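Local coordinates for protein bacteriocin (Pseudomonas syringae pv. tomato, PDB 4FZL) that kills related bacteria, probably by binding and hydrolysing the peptidoglycan precursor lipid II as a calcium-binding, colicin M-like phosphatase, at residues A49-A54 with P97-A102. Sequence-based numbering, arbitrary orientation.
Sequences ADQREA and PFHALA
Asp50 and His99 reach for each other with matching first torsions: each CG stands anti to its own backbone N (chi1 near -175° in both), which carries carboxylate and imidazole between helices 37-54 and 96-106. The CA atoms of the two residues lie 6.6 Å apart. His99 ND1 donates to Asp50 OD2 over 2.7 Å, nearly straight at 168°. The acceptor lies in the imidazole plane, but the proton arrives on the anti side of OD2 and somewhat out of the carboxylate plane; the two flat groups stand steeply across each other, 78° apart. Further along the same ring edge, Gln51 bends at chi2 and sets OE1 3.4 Å from His99 CE1, a polar contact with a ring carbon; the amide oxygen is itself held by the backbone N of Val89. Second-shell bonds fix the pair: Ser91 and Thr96 hydroxyls bind Asp50 OD1, and His88 ND1 hydrogen-bonds His99 NE2. With both ring nitrogens engaged, imidazole rotation is restrained, and the carboxylate probably polarises the ring. This buried His-carboxylate hydrogen bond, continued to a second histidine, ties two helices of the helical part of the colicin M-like fold together.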
loop_
_atom_site.group_PDB
_atom_site.type_symbol
_atom_site.label_atom_id
_atom_site.label_comp_id
_atom_site.label_asym_id
_atom_site.label_seq_id
_atom_site.Cartn_x
_atom_site.Cartn_y
_atom_site.Cartn_z
ATOM N N ALA A 49 -7.255 1.978 -10.892
ATOM C CA ALA A 49 -7.948 0.746 -10.627
ATOM C C ALA A 49 -7.830 0.415 -9.111
ATOM O O ALA A 49 -8.763 -0.045 -8.467
ATOM C CB ALA A 49 -7.346 -0.368 -11.498
ATOM N N ASP A 50 -6.642 0.639 -8.551
ATOM C CA ASP A 50 -6.466 0.444 -7.125
ATOM C C ASP A 50 -7.386 1.349 -6.322
ATOM O O ASP A 50 -7.941 0.931 -5.319
ATOM C CB ASP A 50 -5.032 0.764 -6.704
ATOM C CG ASP A 50 -4.742 0.463 -5.264
ATOM O OD1 ASP A 50 -4.606 -0.736 -4.914
ATOM O OD2 ASP A 50 -4.620 1.372 -4.479
ATOM N N GLN A 51 -7.469 2.616 -6.707
ATOM C CA GLN A 51 -8.395 3.517 -6.067
ATOM C C GLN A 51 -9.854 2.963 -6.069
ATOM O O GLN A 51 -10.578 3.020 -5.076
ATOM C CB GLN A 51 -8.277 4.915 -6.728
ATOM C CG GLN A 51 -9.140 6.044 -6.187
ATOM C CD GLN A 51 -8.676 6.575 -4.900
ATOM O OE1 GLN A 51 -7.494 6.641 -4.684
ATOM N NE2 GLN A 51 -9.589 6.977 -4.040
ATOM N N ARG A 52 -10.287 2.484 -7.231
ATOM C CA ARG A 52 -11.580 1.910 -7.305
ATOM C C ARG A 52 -11.744 0.612 -6.446
ATOM O O ARG A 52 -12.818 0.421 -5.855
ATOM C CB ARG A 52 -12.041 1.586 -8.740
ATOM C CG ARG A 52 -12.216 2.815 -9.619
ATOM C CD ARG A 52 -12.922 2.393 -10.882
ATOM N NE ARG A 52 -13.048 3.481 -11.845
ATOM C CZ ARG A 52 -13.840 3.435 -12.922
ATOM N NH1 ARG A 52 -14.566 2.349 -13.187
ATOM N NH2 ARG A 52 -13.881 4.458 -13.753
ATOM N N GLU A 53 -10.714 -0.237 -6.404
ATOM C CA GLU A 53 -10.745 -1.378 -5.496
ATOM C C GLU A 53 -10.864 -0.890 -4.010
ATOM O O GLU A 53 -11.616 -1.518 -3.237
ATOM C CB GLU A 53 -9.536 -2.283 -5.681
ATOM C CG GLU A 53 -9.626 -3.584 -4.943
ATOM C CD GLU A 53 -8.438 -4.532 -5.199
ATOM O OE1 GLU A 53 -8.634 -5.767 -5.163
ATOM O OE2 GLU A 53 -7.346 -4.033 -5.460
ATOM N N ALA A 54 -10.218 0.220 -3.673
ATOM C CA ALA A 54 -10.339 0.729 -2.317
ATOM C C ALA A 54 -11.766 1.163 -1.994
ATOM O O ALA A 54 -12.158 1.206 -0.827
ATOM C CB ALA A 54 -9.422 1.908 -2.068
ATOM N N PRO A 97 1.163 -1.288 -4.550
ATOM C CA PRO A 97 2.525 -0.682 -4.615
ATOM C C PRO A 97 2.677 0.186 -5.882
ATOM O O PRO A 97 3.450 1.114 -5.910
ATOM C CB PRO A 97 3.481 -1.876 -4.651
ATOM C CG PRO A 97 2.630 -3.068 -4.536
ATOM C CD PRO A 97 1.194 -2.734 -4.343
ATOM N N PHE A 98 1.967 -0.178 -6.965
ATOM C CA PHE A 98 2.007 0.644 -8.173
ATOM C C PHE A 98 1.316 1.974 -7.967
ATOM O O PHE A 98 1.676 3.009 -8.538
ATOM C CB PHE A 98 1.380 -0.079 -9.347
ATOM C CG PHE A 98 2.181 -1.269 -9.795
ATOM C CD1 PHE A 98 3.280 -1.126 -10.608
ATOM C CD2 PHE A 98 1.838 -2.539 -9.359
ATOM C CE1 PHE A 98 4.013 -2.271 -11.023
ATOM C CE2 PHE A 98 2.569 -3.672 -9.754
ATOM C CZ PHE A 98 3.682 -3.519 -10.566
ATOM N N HIS A 99 0.245 1.944 -7.196
ATOM C CA HIS A 99 -0.473 3.188 -6.874
ATOM C C HIS A 99 0.454 4.116 -6.080
ATOM O O HIS A 99 0.535 5.303 -6.373
ATOM C CB HIS A 99 -1.808 2.812 -6.093
ATOM C CG HIS A 99 -2.721 3.965 -5.854
ATOM N ND1 HIS A 99 -3.953 3.802 -5.328
ATOM C CD2 HIS A 99 -2.619 5.299 -6.194
ATOM C CE1 HIS A 99 -4.603 4.968 -5.274
ATOM N NE2 HIS A 99 -3.813 5.898 -5.818
ATOM N N ALA A 100 1.158 3.583 -5.094
ATOM C CA ALA A 100 2.111 4.363 -4.313
ATOM C C ALA A 100 3.231 4.871 -5.223
ATOM O O ALA A 100 3.772 6.010 -5.010
ATOM C CB ALA A 100 2.626 3.566 -3.123
ATOM N N LEU A 101 3.688 4.008 -6.130
ATOM C CA LEU A 101 4.756 4.417 -7.058
ATOM C C LEU A 101 4.289 5.628 -7.946
ATOM O O LEU A 101 4.945 6.668 -8.115
ATOM C CB LEU A 101 5.181 3.244 -7.965
ATOM C CG LEU A 101 6.179 3.548 -9.080
ATOM C CD1 LEU A 101 7.485 3.793 -8.361
ATOM C CD2 LEU A 101 6.250 2.281 -9.922
ATOM N N ALA A 102 3.114 5.417 -8.532
ATOM C CA ALA A 102 2.433 6.473 -9.309
ATOM C C ALA A 102 2.327 7.799 -8.503
ATOM O O ALA A 102 2.578 8.873 -9.051
ATOM C CB ALA A 102 1.043 6.012 -9.806
#